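Side-chain contacts in dihydrofolate reductase (Enterococcus faecalis, PDB 4M7U), which catalyses the NADPH-dependent reduction of 7,8-dihydrofolate to 5,6,7,8-tetrahydrofolate: residues E113-C118 and S142-V147; N65-V70 and L92-K97. All coordinates share one frame; numbering follows the deposited sequence.

Contact 1. Residues E113-C118 and S142-V147; sequences ELIPAC and SVWEKV. With NAP (NADP nicotinamide-adenine-dinucleotide phosphate), chain B.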
loop_
_atom_site.group_PDB
_atom_site.type_symbol
_atom_site.label_atom_id
_atom_site.label_comp_id
_atom_site.label_asym_id
_atom_site.label_seq_id
_atom_site.Cartn_x
_atom_site.Cartn_y
_atom_site.Cartn_z
ATOM N N GLU A 113 -10.506 1.716 -4.036
ATOM C CA GLU A 113 -11.071 3.057 -3.853
ATOM C C GLU A 113 -10.096 4.162 -4.116
ATOM O O GLU A 113 -10.485 5.244 -4.546
ATOM C CB GLU A 113 -11.476 3.272 -2.399
ATOM C CG GLU A 113 -12.503 2.368 -1.881
ATOM C CD GLU A 113 -12.658 2.574 -0.404
ATOM O OE1 GLU A 113 -11.614 2.593 0.305
ATOM O OE2 GLU A 113 -13.815 2.755 0.031
ATOM N N LEU A 114 -8.832 3.921 -3.790
ATOM C CA LEU A 114 -7.869 5.019 -3.720
ATOM C C LEU A 114 -6.869 5.018 -4.866
ATOM O O LEU A 114 -6.254 6.047 -5.155
ATOM C CB LEU A 114 -7.169 5.031 -2.350
ATOM C CG LEU A 114 -8.046 5.726 -1.291
ATOM C CD1 LEU A 114 -7.576 5.428 0.122
ATOM C CD2 LEU A 114 -8.022 7.227 -1.537
ATOM N N ILE A 115 -6.708 3.876 -5.526
ATOM C CA ILE A 115 -5.863 3.856 -6.722
ATOM C C ILE A 115 -6.281 4.888 -7.791
ATOM O O ILE A 115 -5.409 5.520 -8.379
ATOM C CB ILE A 115 -5.633 2.430 -7.279
ATOM C CG1 ILE A 115 -4.577 1.738 -6.411
ATOM C CG2 ILE A 115 -5.186 2.470 -8.740
ATOM C CD1 ILE A 115 -4.163 0.377 -6.868
ATOM N N PRO A 116 -7.605 5.110 -8.003
ATOM C CA PRO A 116 -7.962 6.200 -8.929
ATOM C C PRO A 116 -7.387 7.577 -8.551
ATOM O O PRO A 116 -7.276 8.424 -9.435
ATOM C CB PRO A 116 -9.492 6.231 -8.853
ATOM C CG PRO A 116 -9.858 4.798 -8.593
ATOM C CD PRO A 116 -8.799 4.332 -7.609
ATOM N N ALA A 117 -7.027 7.793 -7.282
ATOM C CA ALA A 117 -6.414 9.060 -6.860
ATOM C C ALA A 117 -4.879 9.001 -6.781
ATOM O O ALA A 117 -4.231 9.989 -6.427
ATOM C CB ALA A 117 -6.994 9.532 -5.534
ATOM N N CYS A 118 -4.292 7.855 -7.120
ATOM C CA CYS A 118 -2.839 7.712 -7.022
ATOM C C CYS A 118 -2.115 8.248 -8.247
ATOM O O CYS A 118 -2.691 8.335 -9.335
ATOM C CB CYS A 118 -2.445 6.252 -6.775
ATOM S SG CYS A 118 -2.872 5.658 -5.123
ATOM N N SER A 142 -5.809 0.749 -17.875
ATOM C CA SER A 142 -5.637 1.495 -19.129
ATOM C C SER A 142 -4.999 2.862 -18.938
ATOM O O SER A 142 -4.404 3.411 -19.869
ATOM C CB SER A 142 -6.969 1.638 -19.867
ATOM O OG SER A 142 -7.847 2.507 -19.181
ATOM N N VAL A 143 -5.094 3.405 -17.728
ATOM C CA VAL A 143 -4.494 4.715 -17.428
ATOM C C VAL A 143 -3.070 4.617 -16.853
ATOM O O VAL A 143 -2.428 5.632 -16.560
ATOM C CB VAL A 143 -5.393 5.541 -16.483
ATOM C CG1 VAL A 143 -6.754 5.763 -17.121
ATOM C CG2 VAL A 143 -5.553 4.832 -15.140
ATOM N N TRP A 144 -2.576 3.390 -16.712
ATOM C CA TRP A 144 -1.247 3.156 -16.150
ATOM C C TRP A 144 -0.313 2.546 -17.193
ATOM O O TRP A 144 -0.753 1.762 -18.041
ATOM C CB TRP A 144 -1.348 2.209 -14.935
ATOM C CG TRP A 144 -2.065 2.821 -13.738
ATOM C CD1 TRP A 144 -3.356 2.602 -13.338
ATOM C CD2 TRP A 144 -1.509 3.765 -12.812
ATOM N NE1 TRP A 144 -3.631 3.339 -12.204
ATOM C CE2 TRP A 144 -2.518 4.059 -11.864
ATOM C CE3 TRP A 144 -0.253 4.374 -12.686
ATOM C CZ2 TRP A 144 -2.306 4.957 -10.812
ATOM C CZ3 TRP A 144 -0.041 5.254 -11.639
ATOM C CH2 TRP A 144 -1.067 5.544 -10.718
ATOM N N GLU A 145 0.971 2.895 -17.124
ATOM C CA GLU A 145 2.004 2.190 -17.892
ATOM C C GLU A 145 3.264 1.959 -17.041
ATOM O O GLU A 145 3.587 2.759 -16.152
ATOM C CB GLU A 145 2.354 2.951 -19.178
ATOM C CG GLU A 145 3.238 4.159 -18.936
ATOM C CD GLU A 145 3.315 5.091 -20.135
ATOM O OE1 GLU A 145 3.097 4.626 -21.276
ATOM O OE2 GLU A 145 3.592 6.292 -19.923
ATOM N N LYS A 146 3.966 0.860 -17.308
ATOM C CA LYS A 146 5.135 0.494 -16.512
ATOM C C LYS A 146 6.337 1.306 -16.962
ATOM O O LYS A 146 6.730 1.247 -18.125
ATOM C CB LYS A 146 5.426 -1.003 -16.633
ATOM C CG LYS A 146 6.530 -1.490 -15.673
ATOM C CD LYS A 146 6.506 -3.015 -15.484
ATOM C CE LYS A 146 6.842 -3.752 -16.776
ATOM N NZ LYS A 146 6.829 -5.239 -16.590
ATOM N N VAL A 147 6.920 2.073 -16.050
ATOM C CA VAL A 147 8.037 2.945 -16.416
ATOM C C VAL A 147 9.378 2.411 -15.916
ATOM O O VAL A 147 10.436 2.842 -16.366
ATOM C CB VAL A 147 7.807 4.403 -15.957
ATOM C CG1 VAL A 147 6.489 4.905 -16.511
ATOM C CG2 VAL A 147 7.807 4.516 -14.433
HETATM P PA NAP B . -8.875 -3.837 3.971
HETATM O O1A NAP B . -8.967 -3.041 2.632
HETATM O O2A NAP B . -7.475 -3.808 4.557
HETATM O O5B NAP B . -9.820 -3.178 5.031
HETATM C C5B NAP B . -11.189 -3.060 4.775
HETATM C C4B NAP B . -11.850 -2.168 5.776
HETATM O O4B NAP B . -11.295 -0.779 5.862
HETATM C C3B NAP B . -13.353 -2.050 5.861
HETATM O O3B NAP B . -14.134 -3.126 6.225
HETATM C C2B NAP B . -13.519 -0.774 6.597
HETATM O O2B NAP B . -13.478 -0.772 7.977
HETATM C C1B NAP B . -12.529 0.044 5.797
HETATM N N9A NAP B . -12.655 1.046 4.785
HETATM C C8A NAP B . -12.260 0.892 3.521
HETATM N N7A NAP B . -12.714 2.032 2.796
HETATM C C5A NAP B . -13.422 2.852 3.676
HETATM C C6A NAP B . -14.073 4.078 3.486
HETATM N N6A NAP B . -14.074 4.692 2.184
HETATM N N1A NAP B . -14.676 4.645 4.527
HETATM C C2A NAP B . -14.665 4.060 5.768
HETATM N N3A NAP B . -14.019 2.841 5.959
HETATM C C4A NAP B . -13.415 2.273 4.904
HETATM O O3 NAP B . -9.373 -5.328 3.804
HETATM P PN NAP B . -9.360 -6.165 2.457
HETATM O O1N NAP B . -10.429 -5.594 1.473
HETATM O O2N NAP B . -8.004 -6.164 1.784
HETATM O O5D NAP B . -9.679 -7.649 2.905
HETATM C C5D NAP B . -9.298 -8.016 4.210
HETATM C C4D NAP B . -10.108 -9.089 4.913
HETATM O O4D NAP B . -11.299 -9.663 4.243
HETATM C C3D NAP B . -9.413 -10.240 5.639
HETATM O O3D NAP B . -9.470 -10.314 6.963
HETATM C C2D NAP B . -9.822 -11.474 4.885
HETATM O O2D NAP B . -9.747 -12.724 5.462
HETATM C C1D NAP B . -11.086 -11.112 4.132
HETATM N N1N NAP B . -11.645 -11.829 3.012
HETATM C C2N NAP B . -12.121 -13.203 3.004
HETATM C C3N NAP B . -12.803 -13.779 1.757
HETATM C C7N NAP B . -13.824 -14.833 1.988
HETATM O O7N NAP B . -14.568 -14.719 2.953
HETATM N N7N NAP B . -13.663 -16.112 1.377
HETATM C C4N NAP B . -12.680 -13.059 0.390
HETATM C C5N NAP B . -11.884 -11.727 0.448
HETATM C C6N NAP B . -11.254 -11.226 1.761
HETATM P P2B NAP B . -14.820 -1.041 8.749
HETATM O O1X NAP B . -15.366 -2.453 8.358
HETATM O O2X NAP B . -14.498 -1.034 10.275
HETATM O O3X NAP B . -15.821 0.027 8.373
#
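Trp144 reaches in from the edge strand of the dihydrofolate reductase sheet to meet Ile115 and Cys118, in the short 3-10 turn and the exit that follow helix 108-114. The indole is carried there by a first torsion that sets CG opposite the carbonyl carbon and beside the backbone N (chi1 -68°), sending the six-membered ring toward the turn. Its far corner does most of the touching: CH2 lies 3.5 Å from the backbone O of Cys118 and 4.2 Å from Cys118 CB. Nearer the pyrrole side, Trp144 NE1 is 3.9 Å from CG2 of Ile115. That methyl approaches the ring obliquely, while the carbonyl O of Ile115 lies in the ring plane at the indole edge. Ile115 and Cys118 also touch Ala12 of strand 9-17.

At the other end of the 113-118 segment, Glu113 serves the cofactor. The extended chain (chi2 172°) carries the carboxylate out to the adenine: NADP N6A donates to Glu113 OE2 over 2.9 Å, with an N-H...O angle of 143°.

Arg169 of the neighbouring strand touches Trp144, hydrogen-bonds the Cys118 carbonyl through NE and binds that of Ile115 more weakly through NH2. The chemistry is thus divided. Ile115 CG2 and Cys118 CB give the indole apolar packing, and two backbone carbonyl oxygens are set against its C-H atoms; those oxygens find their cationic partner in Arg169, since no hydrogen bond joins the two segments. All of this is remote from the adenine that Glu113 recognises.

Contact 2. Residues N65-V70 and L92-K97; sequences NRTTIV and LAYADK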
loop_
_atom_site.group_PDB
_atom_site.type_symbol
_atom_site.label_atom_id
_atom_site.label_comp_id
_atom_site.label_asym_id
_atom_site.label_seq_id
_atom_site.Cartn_x
_atom_site.Cartn_y
_atom_site.Cartn_z
ATOM N N ASN A 65 8.572 5.969 13.211
ATOM C CA ASN A 65 9.055 6.995 12.290
ATOM C C ASN A 65 8.255 7.184 10.985
ATOM O O ASN A 65 8.802 7.650 9.982
ATOM C CB ASN A 65 10.536 6.752 11.982
ATOM C CG ASN A 65 11.378 6.640 13.242
ATOM O OD1 ASN A 65 11.638 7.640 13.909
ATOM N ND2 ASN A 65 11.804 5.421 13.576
ATOM N N ARG A 66 6.975 6.808 11.011
ATOM C CA ARG A 66 5.995 7.147 9.970
ATOM C C ARG A 66 4.704 7.540 10.668
ATOM O O ARG A 66 4.476 7.149 11.812
ATOM C CB ARG A 66 5.645 5.923 9.121
ATOM C CG ARG A 66 6.794 5.238 8.503
ATOM C CD ARG A 66 6.610 3.747 8.535
ATOM N NE ARG A 66 7.743 3.125 7.863
ATOM C CZ ARG A 66 8.907 2.866 8.447
ATOM N NH1 ARG A 66 9.092 3.151 9.729
ATOM N NH2 ARG A 66 9.887 2.313 7.747
ATOM N N THR A 67 3.840 8.266 9.973
ATOM C CA THR A 67 2.471 8.424 10.441
ATOM C C THR A 67 1.629 7.362 9.737
ATOM O O THR A 67 1.659 7.265 8.508
ATOM C CB THR A 67 1.910 9.823 10.097
ATOM O OG1 THR A 67 2.659 10.829 10.792
ATOM C CG2 THR A 67 0.434 9.933 10.501
ATOM N N THR A 68 0.897 6.557 10.505
ATOM C CA THR A 68 -0.058 5.614 9.925
ATOM C C THR A 68 -1.492 6.122 10.090
ATOM O O THR A 68 -1.874 6.581 11.178
ATOM C CB THR A 68 0.054 4.235 10.572
ATOM O OG1 THR A 68 1.383 3.724 10.387
ATOM C CG2 THR A 68 -0.966 3.255 9.954
ATOM N N ILE A 69 -2.282 6.062 9.017
ATOM C CA ILE A 69 -3.727 6.318 9.120
ATOM C C ILE A 69 -4.522 5.007 8.949
ATOM O O ILE A 69 -4.313 4.274 7.978
ATOM C CB ILE A 69 -4.212 7.335 8.058
ATOM C CG1 ILE A 69 -3.527 8.700 8.241
ATOM C CG2 ILE A 69 -5.721 7.497 8.126
ATOM C CD1 ILE A 69 -3.656 9.616 7.021
ATOM N N VAL A 70 -5.419 4.697 9.890
ATOM C CA VAL A 70 -6.309 3.536 9.726
ATOM C C VAL A 70 -7.707 3.973 9.286
ATOM O O VAL A 70 -8.301 4.887 9.875
ATOM C CB VAL A 70 -6.383 2.660 10.987
ATOM C CG1 VAL A 70 -7.337 1.517 10.770
ATOM C CG2 VAL A 70 -4.997 2.109 11.317
ATOM N N LEU A 92 -8.186 12.062 1.397
ATOM C CA LEU A 92 -7.731 12.983 0.347
ATOM C C LEU A 92 -7.444 14.397 0.870
ATOM O O LEU A 92 -6.544 15.087 0.372
ATOM C CB LEU A 92 -8.732 13.006 -0.812
ATOM C CG LEU A 92 -8.818 11.675 -1.565
ATOM C CD1 LEU A 92 -9.842 11.734 -2.694
ATOM C CD2 LEU A 92 -7.446 11.297 -2.103
ATOM N N ALA A 93 -8.187 14.819 1.892
ATOM C CA ALA A 93 -7.984 16.144 2.459
ATOM C C ALA A 93 -6.676 16.216 3.230
ATOM O O ALA A 93 -5.964 17.226 3.178
ATOM C CB ALA A 93 -9.158 16.531 3.350
ATOM N N TYR A 94 -6.369 15.152 3.965
ATOM C CA TYR A 94 -5.082 15.036 4.651
ATOM C C TYR A 94 -3.934 15.028 3.630
ATOM O O TYR A 94 -2.935 15.740 3.797
ATOM C CB TYR A 94 -5.040 13.752 5.485
ATOM C CG TYR A 94 -3.676 13.445 6.090
ATOM C CD1 TYR A 94 -3.371 13.823 7.391
ATOM C CD2 TYR A 94 -2.701 12.761 5.365
ATOM C CE1 TYR A 94 -2.126 13.532 7.954
ATOM C CE2 TYR A 94 -1.456 12.477 5.914
ATOM C CZ TYR A 94 -1.177 12.858 7.209
ATOM O OH TYR A 94 0.060 12.570 7.754
ATOM N N ALA A 95 -4.080 14.206 2.587
ATOM C CA ALA A 95 -3.044 14.048 1.558
ATOM C C ALA A 95 -2.759 15.356 0.814
ATOM O O ALA A 95 -1.616 15.658 0.476
ATOM C CB ALA A 95 -3.443 12.958 0.578
ATOM N N ASP A 96 -3.805 16.127 0.559
ATOM C CA ASP A 96 -3.666 17.409 -0.129
ATOM C C ASP A 96 -2.716 18.361 0.601
ATOM O O ASP A 96 -1.905 19.050 -0.014
ATOM C CB ASP A 96 -5.042 18.060 -0.295
ATOM C CG ASP A 96 -4.955 19.493 -0.779
ATOM O OD1 ASP A 96 -4.600 19.696 -1.962
ATOM O OD2 ASP A 96 -5.263 20.416 0.017
ATOM N N LYS A 97 -2.805 18.378 1.923
ATOM C CA LYS A 97 -2.038 19.329 2.709
ATOM C C LYS A 97 -0.832 18.729 3.434
ATOM O O LYS A 97 -0.117 19.440 4.141
ATOM C CB LYS A 97 -2.961 20.054 3.684
ATOM C CG LYS A 97 -4.138 20.688 2.973
ATOM C CD LYS A 97 -4.669 21.885 3.734
ATOM C CE LYS A 97 -5.569 22.741 2.850
ATOM N NZ LYS A 97 -6.074 23.924 3.599
HETATM O O HOH W 1 1.164 13.735 9.931
#
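Tyr94 and Ile69 meet where helix 88-97 packs on strand 67-71, a parallel strand of the central sheet in the dihydrofolate reductase fold, so this is a helix lying against one face of an alpha/beta sheet. The tyrosine can be followed outward from CB, which points from the helix toward the strand. With CG opposite the backbone N (chi1 172°), the ring swings away from the helix and spans the gap between the two backbones, whose closest CA atoms, those of Ile69 and Tyr94, are 9.9 Å apart.

From CG onward the ring runs beneath one methyl: CD1 of Ile69 is 3.7 Å from Tyr94 CD2 and nearly as close to CE2. This is a CH-pi contact, with Ile69 CD1 3.8 Å from the ring centroid and 14° off the normal, displaced a little toward the rim. Ile69 can deliver that methyl because its CG1 branch is extended (chi2 164°), with CD1 as the tip. Met85 of the adjoining strand touches both partners, and Tyr98 brings its ring against that of Tyr94.

Past CZ the hydroxyl leaves the apolar patch. Tyr94 OH lies 3.8 Å from CG2 of Thr67, which comes across it obliquely, and it is hydrogen-bonded to Thr47 OG1 on strand 47-51. That bond tethers the far end of the ring to the sheet, while the methyl of Ile69 bears on its face. A water in the plane of the ring, at its edge, bridges two side chains, firmly to Tyr94 OH at 2.7 Å and only weakly to Thr67 OG1 at 3.4 Å.

Read from the N terminus, the chain reaches contact 2 first: strand 67-71 runs on through strand 83-85 to helix 88-97, and the return of that helix closes a loop of 21 intervening residues. Only afterwards does helix 108-114 lead into contact 1, whose 23-residue loop is closed by strand 144-151. The two loops therefore follow in series, neither enclosing nor crossing the other. Contact 2 fastens a helix near the 83-85 edge of the sheet, whereas contact 1 reaches strand 144-151, the opposite edge. Their centres are 19 Å apart, yet they touch: Leu92 of helix 88-97 packs on Leu114 of helix 108-114 and on Ala117 of the 3-10 turn after it.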